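Local coordinates for succinyl-CoA:3-ketoacid coenzyme A transferase subunit B (Helicobacter pylori, PDB 3RRL), which catalyses the transfer of coenzyme A from succinyl-CoA to a 3-oxo acid, giving a 3-oxoacyl-CoA and succinate, at residues 135-141 with 164-170. Numbering follows the deposited sequence.
Sequences VIVIMEH and VHQLITD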
loop_
_atom_site.group_PDB
_atom_site.type_symbol
_atom_site.label_atom_id
_atom_site.label_comp_id
_atom_site.label_asym_id
_atom_site.label_seq_id
_atom_site.Cartn_x
_atom_site.Cartn_y
_atom_site.Cartn_z
ATOM N N VAL B 135 -21.149 12.610 -3.768
ATOM C CA VAL B 135 -21.227 12.145 -5.139
ATOM C C VAL B 135 -22.306 12.920 -5.872
ATOM O O VAL B 135 -23.476 12.847 -5.512
ATOM C CB VAL B 135 -21.550 10.648 -5.200
ATOM C CG1 VAL B 135 -21.824 10.227 -6.630
ATOM C CG2 VAL B 135 -20.406 9.828 -4.598
ATOM N N ILE B 136 -21.899 13.676 -6.887
ATOM C CA ILE B 136 -22.829 14.412 -7.731
ATOM C C ILE B 136 -22.858 13.830 -9.146
ATOM O O ILE B 136 -21.817 13.676 -9.778
ATOM C CB ILE B 136 -22.428 15.892 -7.842
ATOM C CG1 ILE B 136 -22.298 16.520 -6.456
ATOM C CG2 ILE B 136 -23.435 16.663 -8.693
ATOM C CD1 ILE B 136 -21.772 17.947 -6.492
ATOM N N VAL B 137 -24.051 13.509 -9.640
ATOM C CA VAL B 137 -24.211 13.094 -11.026
ATOM C C VAL B 137 -24.799 14.251 -11.829
ATOM O O VAL B 137 -25.772 14.879 -11.407
ATOM C CB VAL B 137 -25.140 11.873 -11.160
ATOM C CG1 VAL B 137 -25.456 11.605 -12.633
ATOM C CG2 VAL B 137 -24.516 10.651 -10.522
ATOM N N ILE B 138 -24.195 14.540 -12.976
ATOM C CA ILE B 138 -24.713 15.567 -13.868
ATOM C C ILE B 138 -24.981 14.951 -15.236
ATOM O O ILE B 138 -24.124 14.275 -15.812
ATOM C CB ILE B 138 -23.772 16.785 -13.980
ATOM C CG1 ILE B 138 -22.508 16.434 -14.777
ATOM C CG2 ILE B 138 -23.447 17.324 -12.596
ATOM C CD1 ILE B 138 -21.614 17.639 -15.066
HETATM N N MSE B 139 -26.189 15.171 -15.731
HETATM C CA MSE B 139 -26.718 14.361 -16.807
HETATM C C MSE B 139 -27.801 15.105 -17.564
HETATM O O MSE B 139 -28.563 15.864 -16.966
HETATM C CB MSE B 139 -27.330 13.131 -16.160
HETATM C CG MSE B 139 -27.845 12.087 -17.088
HETATM SE SE MSE B 139 -28.494 10.660 -15.952
HETATM C CE MSE B 139 -30.074 11.530 -15.228
ATOM N N GLU B 140 -27.907 14.861 -18.865
ATOM C CA GLU B 140 -29.064 15.343 -19.609
ATOM C C GLU B 140 -30.285 14.562 -19.138
ATOM O O GLU B 140 -30.212 13.349 -18.931
ATOM C CB GLU B 140 -28.848 15.204 -21.118
ATOM C CG GLU B 140 -27.970 16.304 -21.706
ATOM C CD GLU B 140 -27.442 15.967 -23.084
ATOM O OE1 GLU B 140 -28.242 15.939 -24.044
ATOM O OE2 GLU B 140 -26.220 15.728 -23.207
ATOM N N HIS B 141 -31.398 15.268 -18.948
ATOM C CA HIS B 141 -32.569 14.707 -18.272
ATOM C C HIS B 141 -33.263 13.608 -19.080
ATOM O O HIS B 141 -33.776 12.645 -18.510
ATOM C CB HIS B 141 -33.565 15.816 -17.908
ATOM C CG HIS B 141 -34.528 15.432 -16.826
ATOM N ND1 HIS B 141 -34.424 15.903 -15.534
ATOM C CD2 HIS B 141 -35.610 14.615 -16.842
ATOM C CE1 HIS B 141 -35.400 15.395 -14.800
ATOM N NE2 HIS B 141 -36.136 14.614 -15.572
ATOM N N VAL B 164 -25.881 8.067 -5.071
ATOM C CA VAL B 164 -25.950 9.430 -5.594
ATOM C C VAL B 164 -26.484 10.378 -4.538
ATOM O O VAL B 164 -27.570 10.166 -4.026
ATOM C CB VAL B 164 -26.838 9.515 -6.860
ATOM C CG1 VAL B 164 -26.947 10.957 -7.348
ATOM C CG2 VAL B 164 -26.277 8.619 -7.957
ATOM N N HIS B 165 -25.697 11.389 -4.181
ATOM C CA HIS B 165 -26.129 12.399 -3.217
ATOM C C HIS B 165 -26.968 13.492 -3.864
ATOM O O HIS B 165 -27.977 13.933 -3.308
ATOM C CB HIS B 165 -24.930 13.013 -2.484
ATOM C CG HIS B 165 -24.265 12.072 -1.530
ATOM N ND1 HIS B 165 -23.157 11.328 -1.872
ATOM C CD2 HIS B 165 -24.562 11.738 -0.254
ATOM C CE1 HIS B 165 -22.794 10.584 -0.843
ATOM N NE2 HIS B 165 -23.630 10.814 0.153
ATOM N N GLN B 166 -26.544 13.929 -5.045
ATOM C CA GLN B 166 -27.196 15.043 -5.715
ATOM C C GLN B 166 -27.194 14.813 -7.222
ATOM O O GLN B 166 -26.212 14.324 -7.788
ATOM C CB GLN B 166 -26.479 16.343 -5.360
ATOM C CG GLN B 166 -26.927 17.572 -6.143
ATOM C CD GLN B 166 -26.038 18.778 -5.857
ATOM O OE1 GLN B 166 -24.818 18.652 -5.754
ATOM N NE2 GLN B 166 -26.645 19.941 -5.705
ATOM N N LEU B 167 -28.303 15.148 -7.865
ATOM C CA LEU B 167 -28.429 14.964 -9.303
ATOM C C LEU B 167 -28.799 16.289 -9.958
ATOM O O LEU B 167 -29.801 16.914 -9.609
ATOM C CB LEU B 167 -29.476 13.890 -9.628
ATOM C CG LEU B 167 -30.014 13.866 -11.063
ATOM C CD1 LEU B 167 -28.923 13.495 -12.059
ATOM C CD2 LEU B 167 -31.208 12.916 -11.186
ATOM N N ILE B 168 -27.965 16.720 -10.895
ATOM C CA ILE B 168 -28.185 17.965 -11.609
ATOM C C ILE B 168 -28.440 17.661 -13.081
ATOM O O ILE B 168 -27.584 17.086 -13.753
ATOM C CB ILE B 168 -26.942 18.870 -11.494
ATOM C CG1 ILE B 168 -26.606 19.143 -10.023
ATOM C CG2 ILE B 168 -27.140 20.164 -12.258
ATOM C CD1 ILE B 168 -25.365 20.007 -9.829
ATOM N N THR B 169 -29.618 18.026 -13.579
ATOM C CA THR B 169 -29.905 17.916 -15.008
ATOM C C THR B 169 -30.215 19.292 -15.619
ATOM O O THR B 169 -30.172 20.314 -14.925
ATOM C CB THR B 169 -31.072 16.935 -15.291
ATOM O OG1 THR B 169 -32.328 17.572 -15.020
ATOM C CG2 THR B 169 -30.938 15.687 -14.438
ATOM N N ASP B 170 -30.521 19.317 -16.912
ATOM C CA ASP B 170 -30.882 20.565 -17.593
ATOM C C ASP B 170 -32.247 21.092 -17.132
ATOM O O ASP B 170 -32.615 22.242 -17.399
ATOM C CB ASP B 170 -30.882 20.366 -19.114
ATOM C CG ASP B 170 -31.584 19.085 -19.531
ATOM O OD1 ASP B 170 -31.212 18.011 -19.012
ATOM O OD2 ASP B 170 -32.522 19.146 -20.357
#
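Two neighbouring parallel strands, 134-138 and 166-168, meet in the middle of the mixed central sheet of the CoA-transferase fold, pairing Ile136 with Gln166, Val137 with Leu167 and Ile138 with Ile168. In the parallel pattern Val137 bonds to the residues on both sides of its partner Leu167: its N donates to Gln166 O and its O accepts from Ile168 N (2.9 Å, 171° at the hydrogen); Met139 N then reaches Ile168 O. At the start of the pairing Val135 O takes two donors in its carbonyl plane, His165 N (3.0 Å) and Gln166 N (3.3 Å). The other polar atom of the same residue is met by a side chain: Val135 N donates to His165 ND1 at 3.0 Å, the donor being tilted 30° out of the imidazole plane. Ile136, Ile138, Gln166 and Ile168 share the face covered by helix 2-10. There the extended Gln166 runs beside Ile136, and its OE1, hydrogen-bonded to Lys134, lies 3.2 Å from Ile136 CD1, while Ile168 CD1 touches Ile136 CG2. On the opposite face Val137 spreads its two methyls: CG2 meets Val164 CG2 at 3.7 Å, and CG1 packs on Leu167 CD1. A bend at chi3 in selenomethionine Met139 brings CE to the same Leu167 methyl. Toward the C-terminal ends of the two segments side chains take over as partners: Asp170 OD1 receives the backbone N-H of His141 through its syn lone pair (2.8 Å). Thr169 OG1, held between its own backbone N and carbonyl carbon (chi1 78°), also bonds the backbone N of Leu171 and Ala172. The His141 ring is gripped at both nitrogens, NE2 bonding Thr199 OG1 and ND1 meeting Thr169 OG1 at the ring edge, in plane, 2.7 Å away.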